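Local coordinates for AA9 family lytic polysaccharide monooxygenase cel61B (PDB 2VTC), which oxidatively cleaves glycosidic bonds in crystalline and amorphous polysaccharides such as cellulose, using a copper centre, a reducing agent and O2 or H2O2, at residues 20-25 with 35-40; 56-61 with 80-85; 96-101 with 158-163. All coordinates share one frame; numbering follows the deposited sequence.

Contact 1 of 3, residues 20-25 with 35-40; sequences HGQVQN and GFILDY. With NI (nickel (II) ion), chain E; NAG (2-acetamido-2-deoxy-beta-D-glucopyranose), chain C.
Gln22 and Gln24, alternate residues of strand 22-28, lean with their side chains on the backbone and side chain of Ile37, in the turn that leads into helix 38-47. Gln22 has CG between its backbone N and carbonyl carbon (chi1 70°), and the extended chain beyond carries the amide to the start of the helix, where NE2 lies 3.5 Å from Ile37 CA. The neighbouring N of Leu38 is also a donor, so it makes no bond with NE2. Instead Gln22 NE2 gives a hydrogen to OE1 of Gln24 at 3.1 Å (154° at the hydrogen), close to its own amide plane and on a lone pair of the carbonyl, which helps to set the rotation of both amides. Ile37 meets Gln24 at about a right angle, its CG2 resting 3.8 Å from Gln24 CB, while its other branch, CG1, lies over the centre of the Tyr40 ring. This strand opens the AA9 beta-sandwich, and His20, two residues before it, supplies two of the three nitrogens of the histidine brace, N at 1.9 Å and ND1 at 2.2 Å from a nickel ion held in the catalytic copper site; His108 and Tyr195 are further ligands. At the other end of the contact the backbones close in. Gly35 N donates to Gln24 O at 2.9 Å, from above the carbonyl plane, and the lack of a side chain on this glycine lets the two backbones come close. Next to it the oxygens of Val23 and Phe36 cannot bond each other, but a water links Val23 O to Phe36 N. The N-linked sugar begins at Asn25 ND2, and its O6 comes within 2.7 Å of Gln24 NE2.

Contact 2 of 3, residues 56-61 with 80-85; sequences WYAEDL and KNAAPG
Residues 56-60 and 80-85 run antiparallel, with Tyr57 and Ala83 as a hydrogen-bonded pair: Ala83 N reaches Tyr57 O at 2.9 Å, and the return bond from Tyr57 N to Ala83 O is weak. It is an isolated beta bridge that ties together two loops flanking helix 75-78, with no regular strand on either side. Further along, Glu59 N donates to Lys80 O at 2.8 Å. At the Gly85 end the indole of Trp56 lies against Pro84, whose CA sits over the five-membered ring in a CH-pi contact, 3.5 Å from its centroid and 16° off the normal. Pro84 CG continues over the six-membered ring, 3.7 Å from Trp56 CH2, and the methyl of Ala82 comes in at the indole edge. Trp56 NE1 is hydrogen-bonded to Asn200 OD1, which ties the indole to strand 193-204 of the mixed sheet. A leucine in its place would probably leave Pro84 without its aromatic platform and Asn200 OD1 without its donor. At the opposite end Glu59 carries the polar contacts. With CG beside the backbone N (chi1 -61°), its side chain crosses that of Asn81 at about a right angle, carboxylate and amide planes 80° apart. Lys80 passes alongside, its CD 3.6 Å from Glu59 O. Both carboxylate oxygens are gripped: Asn81 ND2 gives a hydrogen to OE1 at 2.7 Å, and Tyr57 OH donates to the anti lone pair of OE2 of Glu59 at 2.5 Å, with that oxygen in the plane of the tyrosine ring.

Contact 3 of 3, residues 96-101 with 158-163; sequences NIVFQW and GNKWTV. With NAG (2-acetamido-2-deoxy-beta-D-glucopyranose), chain C.
Strands 96-101 and 160-163 lie side by side as antiparallel neighbours, their axes at 158°. Ile97 with Val163 and Phe99 with Trp161 are hydrogen-bonded pairs, Val98 with Thr162 and Gln100 with Lys160 non-hydrogen-bonded ones. The bond from Val163 N to Ile97 O is 2.8 Å long and nearly straight (171°). Trp101 N extends the pattern beyond the start of strand 160-164, donating to Asn159 O at 2.8 Å, and the same oxygen also lies in plane at the edge of the Trp101 ring. On the face of Ile97, Phe99, Trp161 and Val163, the Phe99 ring is held from two directions: Val163 CG2 meets it at its edge, 3.8 Å from Phe99 CE2, and Ile97 CG2 from the same strand lies over one face. The other face carries Val98, Gln100, Lys160 and Thr162. Val98 straddles its two partners. Because CG1 is anti to the backbone N (chi1 -175°), that methyl packs 3.7 Å from Lys160 CB, while CG2 is turned to Thr162 OG1 at 3.6 Å. Lys160 bends at its last torsion, bringing NZ back to Gly158 O at 3.1 Å beside the amide of Gln100. The aliphatic part of Gln100 also touches the N-linked sugar, its CG 3.6 Å from NAG C5. Gly158, with its positive phi, ends helix 150-156 in a Schellman motif, and the chain passes through Asn159 into strand 160-164. In the four-stranded sheet of this beta-sandwich, strand 160-164 is outermost and strand 96-102 is flanked on its other side by strand 22-28. Ile97, Phe99 and Trp101 face strand 193-204, Val163 packs on strand 133-143, Trp161 wedges against helix 150-156, and Trp101 NE1 is hydrogen-bonded to His178 NE2.

In the fold
Along the chain the contacts come in series. Contacts 1 and 3 share the four-stranded antiparallel sheet: strands 22-28 and 96-102 are neighbours there, their backbones hydrogen-bonded from Gln24 and Asn25 to Gln100, with centres about 13 Å apart, and both border the N-linked glycan. Contact 2 joins loops that hold on to strand 193-204 of the mixed sheet, its centre about 10 Å from that of contact 1, which it touches where Phe36 packs on Tyr57 and Leu38 on Leu61. Contacts 2 and 3 do not meet, their centres about 20 Å apart. Contact 1 joins loop region and sandwich, and its His20 binds the nickel ion, about 9 Å from the side chains of Asp60 and Trp101.

Contact 1 of 3, residues 20-25 with 35-40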
loop_
_atom_site.group_PDB
_atom_site.type_symbol
_atom_site.label_atom_id
_atom_site.label_comp_id
_atom_site.label_asym_id
_atom_site.label_seq_id
_atom_site.Cartn_x
_atom_site.Cartn_y
_atom_site.Cartn_z
ATOM N N HIS A 20 4.821 11.382 5.976
ATOM C CA HIS A 20 3.456 11.283 6.608
ATOM C C HIS A 20 2.354 11.646 5.633
ATOM O O HIS A 20 2.473 12.601 4.863
ATOM C CB HIS A 20 3.398 12.174 7.855
ATOM C CG HIS A 20 4.135 11.626 9.039
ATOM N ND1 HIS A 20 5.390 11.064 8.957
ATOM C CD2 HIS A 20 3.779 11.551 10.346
ATOM C CE1 HIS A 20 5.778 10.671 10.158
ATOM N NE2 HIS A 20 4.819 10.961 11.022
ATOM N N GLY A 21 1.257 10.871 5.668
ATOM C CA GLY A 21 0.152 11.036 4.740
ATOM C C GLY A 21 -0.640 9.731 4.689
ATOM O O GLY A 21 -0.174 8.722 5.204
ATOM N N GLN A 22 -1.807 9.758 4.063
ATOM C CA GLN A 22 -2.639 8.546 3.921
ATOM C C GLN A 22 -3.355 8.565 2.575
ATOM O O GLN A 22 -3.483 9.620 1.952
ATOM C CB GLN A 22 -3.656 8.474 5.078
ATOM C CG GLN A 22 -4.751 9.538 4.997
ATOM C CD GLN A 22 -5.711 9.554 6.184
ATOM O OE1 GLN A 22 -5.778 8.611 6.995
ATOM N NE2 GLN A 22 -6.454 10.639 6.294
ATOM N N VAL A 23 -3.832 7.405 2.111
ATOM C CA VAL A 23 -4.667 7.369 0.926
ATOM C C VAL A 23 -6.068 7.788 1.363
ATOM O O VAL A 23 -6.694 7.103 2.170
ATOM C CB VAL A 23 -4.681 5.951 0.264
ATOM C CG1 VAL A 23 -5.755 5.858 -0.801
ATOM C CG2 VAL A 23 -3.323 5.649 -0.332
ATOM N N GLN A 24 -6.540 8.933 0.870
ATOM C CA GLN A 24 -7.836 9.463 1.322
ATOM C C GLN A 24 -8.989 9.101 0.408
ATOM O O GLN A 24 -10.168 9.118 0.820
ATOM C CB GLN A 24 -7.758 10.985 1.510
ATOM C CG GLN A 24 -6.869 11.403 2.636
ATOM C CD GLN A 24 -7.250 12.763 3.232
ATOM O OE1 GLN A 24 -7.125 12.974 4.440
ATOM N NE2 GLN A 24 -7.698 13.679 2.388
ATOM N N ASN A 25 -8.643 8.802 -0.838
ATOM C CA ASN A 25 -9.574 8.398 -1.859
ATOM C C ASN A 25 -8.786 7.848 -3.035
ATOM O O ASN A 25 -7.539 7.856 -3.027
ATOM C CB ASN A 25 -10.534 9.538 -2.267
ATOM C CG ASN A 25 -9.812 10.846 -2.645
ATOM O OD1 ASN A 25 -9.121 10.906 -3.665
ATOM N ND2 ASN A 25 -10.034 11.902 -1.838
ATOM N N GLY A 35 -11.973 6.902 0.404
ATOM C CA GLY A 35 -11.057 6.137 1.252
ATOM C C GLY A 35 -11.255 6.434 2.720
ATOM O O GLY A 35 -12.133 7.240 3.087
ATOM N N PHE A 36 -10.461 5.792 3.578
ATOM C CA PHE A 36 -10.530 6.082 5.000
ATOM C C PHE A 36 -9.758 7.369 5.283
ATOM O O PHE A 36 -8.594 7.511 4.869
ATOM C CB PHE A 36 -9.973 4.939 5.857
ATOM C CG PHE A 36 -10.103 5.178 7.336
ATOM C CD1 PHE A 36 -11.306 4.881 8.007
ATOM C CD2 PHE A 36 -9.051 5.710 8.071
ATOM C CE1 PHE A 36 -11.421 5.095 9.380
ATOM C CE2 PHE A 36 -9.163 5.933 9.446
ATOM C CZ PHE A 36 -10.374 5.629 10.099
ATOM N N ILE A 37 -10.400 8.294 5.983
ATOM C CA ILE A 37 -9.738 9.531 6.408
ATOM C C ILE A 37 -9.665 9.644 7.927
ATOM O O ILE A 37 -10.481 9.077 8.656
ATOM C CB ILE A 37 -10.414 10.784 5.789
ATOM C CG1 ILE A 37 -11.865 10.919 6.288
ATOM C CG2 ILE A 37 -10.336 10.724 4.274
ATOM C CD1 ILE A 37 -12.632 12.126 5.720
ATOM N N LEU A 38 -8.688 10.396 8.414
ATOM C CA LEU A 38 -8.478 10.535 9.847
ATOM C C LEU A 38 -9.707 11.063 10.631
ATOM O O LEU A 38 -9.891 10.697 11.797
ATOM C CB LEU A 38 -7.256 11.423 10.104
ATOM C CG LEU A 38 -6.680 11.428 11.521
ATOM C CD1 LEU A 38 -6.311 10.027 12.009
ATOM C CD2 LEU A 38 -5.466 12.381 11.558
ATOM N N ASP A 39 -10.519 11.911 9.997
ATOM C CA ASP A 39 -11.760 12.428 10.610
ATOM C C ASP A 39 -12.703 11.323 11.095
ATOM O O ASP A 39 -13.349 11.464 12.140
ATOM C CB ASP A 39 -12.506 13.361 9.650
ATOM C CG ASP A 39 -11.865 14.744 9.566
ATOM O OD1 ASP A 39 -10.958 15.033 10.383
ATOM O OD2 ASP A 39 -12.259 15.537 8.679
ATOM N N TYR A 40 -12.753 10.226 10.345
ATOM C CA TYR A 40 -13.573 9.064 10.704
ATOM C C TYR A 40 -13.120 8.379 11.993
ATOM O O TYR A 40 -13.947 7.822 12.727
ATOM C CB TYR A 40 -13.575 8.038 9.574
ATOM C CG TYR A 40 -14.104 8.503 8.232
ATOM C CD1 TYR A 40 -14.869 9.684 8.095
ATOM C CD2 TYR A 40 -13.882 7.734 7.092
ATOM C CE1 TYR A 40 -15.347 10.082 6.844
ATOM C CE2 TYR A 40 -14.345 8.119 5.855
ATOM C CZ TYR A 40 -15.088 9.289 5.726
ATOM O OH TYR A 40 -15.542 9.655 4.481
HETATM NI NI NI E . 6.427 11.270 7.017
HETATM C C1 NAG C . -9.355 13.156 -2.121
HETATM C C2 NAG C . -10.275 14.327 -1.750
HETATM C C3 NAG C . -9.577 15.696 -1.919
HETATM C C4 NAG C . -8.163 15.723 -1.310
HETATM C C5 NAG C . -7.414 14.413 -1.617
HETATM C C6 NAG C . -6.054 14.291 -0.937
HETATM C C7 NAG C . -12.715 14.368 -1.913
HETATM C C8 NAG C . -13.898 14.486 -2.827
HETATM N N2 NAG C . -11.517 14.316 -2.507
HETATM O O3 NAG C . -10.383 16.713 -1.341
HETATM O O4 NAG C . -7.407 16.812 -1.826
HETATM O O5 NAG C . -8.207 13.270 -1.290
HETATM O O6 NAG C . -6.100 14.647 0.425
HETATM O O7 NAG C . -12.869 14.325 -0.690
HETATM O O HOH W 1 -8.132 4.734 2.236
HETATM O O HOH W 2 6.603 13.335 7.585
HETATM O O HOH W 3 7.230 10.770 7.776
#

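Contact 2 of 3, residues 56-61 with 80-85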
loop_
_atom_site.group_PDB
_atom_site.type_symbol
_atom_site.label_atom_id
_atom_site.label_comp_id
_atom_site.label_asym_id
_atom_site.label_seq_id
_atom_site.Cartn_x
_atom_site.Cartn_y
_atom_site.Cartn_z
ATOM N N TRP A 56 -9.358 0.761 4.585
ATOM C CA TRP A 56 -9.291 0.173 5.918
ATOM C C TRP A 56 -9.230 1.228 7.027
ATOM O O TRP A 56 -8.558 2.262 6.898
ATOM C CB TRP A 56 -8.117 -0.806 6.027
ATOM C CG TRP A 56 -8.361 -2.137 5.342
ATOM C CD1 TRP A 56 -8.948 -2.342 4.134
ATOM C CD2 TRP A 56 -7.982 -3.435 5.839
ATOM N NE1 TRP A 56 -8.981 -3.710 3.835
ATOM C CE2 TRP A 56 -8.403 -4.391 4.873
ATOM C CE3 TRP A 56 -7.356 -3.888 7.020
ATOM C CZ2 TRP A 56 -8.211 -5.769 5.044
ATOM C CZ3 TRP A 56 -7.164 -5.280 7.195
ATOM C CH2 TRP A 56 -7.587 -6.198 6.192
ATOM N N TYR A 57 -9.930 0.964 8.123
ATOM C CA TYR A 57 -9.719 1.710 9.357
ATOM C C TYR A 57 -8.291 1.489 9.898
ATOM O O TYR A 57 -7.757 0.365 9.887
ATOM C CB TYR A 57 -10.787 1.252 10.366
ATOM C CG TYR A 57 -10.662 1.766 11.781
ATOM C CD1 TYR A 57 -11.380 2.897 12.190
ATOM C CD2 TYR A 57 -9.867 1.100 12.727
ATOM C CE1 TYR A 57 -11.286 3.355 13.505
ATOM C CE2 TYR A 57 -9.782 1.543 14.043
ATOM C CZ TYR A 57 -10.485 2.683 14.412
ATOM O OH TYR A 57 -10.383 3.136 15.695
ATOM N N ALA A 58 -7.656 2.562 10.372
ATOM C CA ALA A 58 -6.345 2.467 11.002
ATOM C C ALA A 58 -6.164 3.561 12.060
ATOM O O ALA A 58 -6.841 4.576 12.010
ATOM C CB ALA A 58 -5.222 2.520 9.940
ATOM N N GLU A 59 -5.270 3.345 13.016
ATOM C CA GLU A 59 -5.226 4.223 14.186
ATOM C C GLU A 59 -3.913 4.976 14.370
ATOM O O GLU A 59 -3.553 5.287 15.512
ATOM C CB GLU A 59 -5.523 3.416 15.470
ATOM C CG GLU A 59 -6.913 2.769 15.482
ATOM C CD GLU A 59 -7.312 2.193 16.825
ATOM O OE1 GLU A 59 -6.442 1.845 17.645
ATOM O OE2 GLU A 59 -8.526 2.062 17.045
ATOM N N ASP A 60 -3.174 5.221 13.280
ATOM C CA ASP A 60 -2.003 6.120 13.377
ATOM C C ASP A 60 -2.448 7.576 13.184
ATOM O O ASP A 60 -2.718 8.032 12.069
ATOM C CB ASP A 60 -0.893 5.716 12.393
ATOM C CG ASP A 60 0.418 6.433 12.682
ATOM O OD1 ASP A 60 0.354 7.675 12.874
ATOM O OD2 ASP A 60 1.470 5.747 12.731
ATOM N N LEU A 61 -2.539 8.298 14.299
ATOM C CA LEU A 61 -3.259 9.580 14.344
ATOM C C LEU A 61 -2.513 10.775 13.696
ATOM O O LEU A 61 -3.055 11.880 13.549
ATOM C CB LEU A 61 -3.708 9.873 15.791
ATOM C CG LEU A 61 -4.432 8.743 16.549
ATOM C CD1 LEU A 61 -5.112 9.274 17.810
ATOM C CD2 LEU A 61 -5.475 8.089 15.669
ATOM N N LYS A 80 -1.459 0.603 11.443
ATOM C CA LYS A 80 -1.688 0.464 12.893
ATOM C C LYS A 80 -3.112 0.064 13.303
ATOM O O LYS A 80 -4.070 0.783 12.997
ATOM C CB LYS A 80 -1.308 1.760 13.603
ATOM C CG LYS A 80 -1.279 1.627 15.110
ATOM C CD LYS A 80 -0.859 2.945 15.767
ATOM C CE LYS A 80 -0.763 2.800 17.266
ATOM N NZ LYS A 80 0.268 1.798 17.638
ATOM N N ASN A 81 -3.205 -1.074 14.005
ATOM C CA ASN A 81 -4.499 -1.565 14.550
ATOM C C ASN A 81 -5.583 -1.626 13.463
ATOM O O ASN A 81 -6.777 -1.388 13.721
ATOM C CB ASN A 81 -4.966 -0.665 15.705
ATOM C CG ASN A 81 -3.969 -0.594 16.848
ATOM O OD1 ASN A 81 -3.145 -1.494 17.061
ATOM N ND2 ASN A 81 -4.043 0.514 17.608
ATOM N N ALA A 82 -5.181 -1.918 12.227
ATOM C CA ALA A 82 -6.085 -1.794 11.101
ATOM C C ALA A 82 -7.169 -2.858 11.084
ATOM O O ALA A 82 -6.959 -3.988 11.538
ATOM C CB ALA A 82 -5.348 -1.803 9.768
ATOM N N ALA A 83 -8.297 -2.459 10.523
ATOM C CA ALA A 83 -9.466 -3.340 10.331
ATOM C C ALA A 83 -10.067 -3.119 8.953
ATOM O O ALA A 83 -10.058 -2.000 8.417
ATOM C CB ALA A 83 -10.509 -3.058 11.416
ATOM N N PRO A 84 -10.609 -4.193 8.343
ATOM C CA PRO A 84 -11.157 -4.075 6.995
ATOM C C PRO A 84 -12.238 -2.987 6.862
ATOM O O PRO A 84 -13.028 -2.753 7.798
ATOM C CB PRO A 84 -11.748 -5.471 6.724
ATOM C CG PRO A 84 -11.023 -6.368 7.629
ATOM C CD PRO A 84 -10.660 -5.577 8.854
ATOM N N GLY A 85 -12.264 -2.318 5.711
ATOM C CA GLY A 85 -13.347 -1.396 5.380
ATOM C C GLY A 85 -14.668 -2.159 5.427
ATOM O O GLY A 85 -14.693 -3.364 5.145
#

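Contact 3 of 3, residues 96-101 with 158-163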
loop_
_atom_site.group_PDB
_atom_site.type_symbol
_atom_site.label_atom_id
_atom_site.label_comp_id
_atom_site.label_asym_id
_atom_site.label_seq_id
_atom_site.Cartn_x
_atom_site.Cartn_y
_atom_site.Cartn_z
ATOM N N ASN A 96 -7.210 0.578 -14.135
ATOM C CA ASN A 96 -6.211 1.338 -13.409
ATOM C C ASN A 96 -6.808 1.931 -12.145
ATOM O O ASN A 96 -7.880 2.555 -12.172
ATOM C CB ASN A 96 -5.600 2.449 -14.281
ATOM C CG ASN A 96 -4.760 1.903 -15.434
ATOM O OD1 ASN A 96 -4.998 2.235 -16.603
ATOM N ND2 ASN A 96 -3.782 1.074 -15.121
ATOM N N ILE A 97 -6.117 1.702 -11.033
ATOM C CA ILE A 97 -6.420 2.375 -9.788
ATOM C C ILE A 97 -5.475 3.558 -9.712
ATOM O O ILE A 97 -4.299 3.436 -10.071
ATOM C CB ILE A 97 -6.140 1.465 -8.548
ATOM C CG1 ILE A 97 -6.821 0.098 -8.703
ATOM C CG2 ILE A 97 -6.532 2.195 -7.244
ATOM C CD1 ILE A 97 -6.188 -0.994 -7.844
ATOM N N VAL A 98 -5.986 4.689 -9.240
ATOM C CA VAL A 98 -5.134 5.833 -8.942
ATOM C C VAL A 98 -5.308 6.189 -7.486
ATOM O O VAL A 98 -6.363 6.681 -7.074
ATOM C CB VAL A 98 -5.419 7.071 -9.866
ATOM C CG1 VAL A 98 -4.413 8.169 -9.575
ATOM C CG2 VAL A 98 -5.371 6.688 -11.343
ATOM N N PHE A 99 -4.278 5.893 -6.696
ATOM C CA PHE A 99 -4.311 6.174 -5.268
ATOM C C PHE A 99 -3.985 7.651 -5.075
ATOM O O PHE A 99 -2.985 8.139 -5.606
ATOM C CB PHE A 99 -3.301 5.304 -4.502
ATOM C CG PHE A 99 -3.598 3.828 -4.552
ATOM C CD1 PHE A 99 -4.476 3.263 -3.626
ATOM C CD2 PHE A 99 -2.982 3.001 -5.491
ATOM C CE1 PHE A 99 -4.751 1.882 -3.641
ATOM C CE2 PHE A 99 -3.251 1.615 -5.531
ATOM C CZ PHE A 99 -4.143 1.067 -4.589
ATOM N N GLN A 100 -4.837 8.343 -4.329
ATOM C CA GLN A 100 -4.636 9.760 -4.028
ATOM C C GLN A 100 -4.204 9.930 -2.582
ATOM O O GLN A 100 -4.968 9.686 -1.641
ATOM C CB GLN A 100 -5.906 10.566 -4.332
ATOM C CG GLN A 100 -5.867 12.009 -3.819
ATOM C CD GLN A 100 -4.940 12.909 -4.635
ATOM O OE1 GLN A 100 -3.850 13.292 -4.179
ATOM N NE2 GLN A 100 -5.368 13.242 -5.835
ATOM N N TRP A 101 -2.954 10.348 -2.401
ATOM C CA TRP A 101 -2.416 10.589 -1.075
ATOM C C TRP A 101 -2.705 12.025 -0.614
ATOM O O TRP A 101 -2.873 12.938 -1.440
ATOM C CB TRP A 101 -0.903 10.329 -1.054
ATOM C CG TRP A 101 -0.539 8.871 -1.207
ATOM C CD1 TRP A 101 -0.488 8.166 -2.364
ATOM C CD2 TRP A 101 -0.180 7.963 -0.155
ATOM N NE1 TRP A 101 -0.122 6.860 -2.107
ATOM C CE2 TRP A 101 0.087 6.713 -0.761
ATOM C CE3 TRP A 101 -0.044 8.089 1.238
ATOM C CZ2 TRP A 101 0.467 5.574 -0.018
ATOM C CZ3 TRP A 101 0.339 6.957 1.991
ATOM C CH2 TRP A 101 0.587 5.709 1.343
ATOM N N GLY A 158 1.042 15.221 -8.295
ATOM C CA GLY A 158 -0.058 15.694 -7.452
ATOM C C GLY A 158 -0.506 14.667 -6.426
ATOM O O GLY A 158 -1.701 14.573 -6.116
ATOM N N ASN A 159 0.455 13.911 -5.889
ATOM C CA ASN A 159 0.173 12.929 -4.832
ATOM C C ASN A 159 -0.612 11.720 -5.330
ATOM O O ASN A 159 -1.230 11.027 -4.518
ATOM C CB ASN A 159 -0.574 13.585 -3.657
ATOM C CG ASN A 159 0.350 14.095 -2.561
ATOM O OD1 ASN A 159 -0.036 14.129 -1.390
ATOM N ND2 ASN A 159 1.568 14.498 -2.927
ATOM N N LYS A 160 -0.586 11.484 -6.640
ATOM C CA LYS A 160 -1.311 10.374 -7.278
ATOM C C LYS A 160 -0.354 9.283 -7.750
ATOM O O LYS A 160 0.702 9.584 -8.300
ATOM C CB LYS A 160 -2.117 10.867 -8.481
ATOM C CG LYS A 160 -3.345 11.694 -8.125
ATOM C CD LYS A 160 -3.821 12.500 -9.320
ATOM C CE LYS A 160 -4.799 13.597 -8.915
ATOM N NZ LYS A 160 -4.215 14.633 -7.992
ATOM N N TRP A 161 -0.728 8.015 -7.549
ATOM C CA TRP A 161 0.031 6.891 -8.103
ATOM C C TRP A 161 -0.891 5.898 -8.813
ATOM O O TRP A 161 -1.887 5.449 -8.234
ATOM C CB TRP A 161 0.852 6.158 -7.023
ATOM C CG TRP A 161 1.963 5.384 -7.649
ATOM C CD1 TRP A 161 2.012 4.033 -7.890
ATOM C CD2 TRP A 161 3.184 5.928 -8.166
ATOM N NE1 TRP A 161 3.197 3.711 -8.525
ATOM C CE2 TRP A 161 3.929 4.860 -8.709
ATOM C CE3 TRP A 161 3.713 7.234 -8.232
ATOM C CZ2 TRP A 161 5.183 5.046 -9.306
ATOM C CZ3 TRP A 161 4.955 7.416 -8.821
ATOM C CH2 TRP A 161 5.678 6.326 -9.346
ATOM N N THR A 162 -0.546 5.559 -10.050
ATOM C CA THR A 162 -1.354 4.654 -10.884
ATOM C C THR A 162 -0.847 3.222 -10.762
ATOM O O THR A 162 0.356 2.958 -10.913
ATOM C CB THR A 162 -1.335 5.082 -12.378
ATOM O OG1 THR A 162 -2.004 6.340 -12.520
ATOM C CG2 THR A 162 -2.033 4.042 -13.271
ATOM N N VAL A 163 -1.779 2.308 -10.484
ATOM C CA VAL A 163 -1.494 0.879 -10.415
ATOM C C VAL A 163 -2.514 0.129 -11.270
ATOM O O VAL A 163 -3.711 0.259 -11.046
ATOM C CB VAL A 163 -1.559 0.347 -8.942
ATOM C CG1 VAL A 163 -1.297 -1.139 -8.891
ATOM C CG2 VAL A 163 -0.524 1.064 -8.078
HETATM C C1 NAG C . -9.355 13.156 -2.121
HETATM C C2 NAG C . -10.275 14.327 -1.750
HETATM C C3 NAG C . -9.577 15.696 -1.919
HETATM C C4 NAG C . -8.163 15.723 -1.310
HETATM C C5 NAG C . -7.414 14.413 -1.617
HETATM C C6 NAG C . -6.054 14.291 -0.937
HETATM C C7 NAG C . -12.715 14.368 -1.913
HETATM C C8 NAG C . -13.898 14.486 -2.827
HETATM N N2 NAG C . -11.517 14.316 -2.507
HETATM O O3 NAG C . -10.383 16.713 -1.341
HETATM O O4 NAG C . -7.407 16.812 -1.826
HETATM O O5 NAG C . -8.207 13.270 -1.290
HETATM O O6 NAG C . -6.100 14.647 0.425
HETATM O O7 NAG C . -12.869 14.325 -0.690
#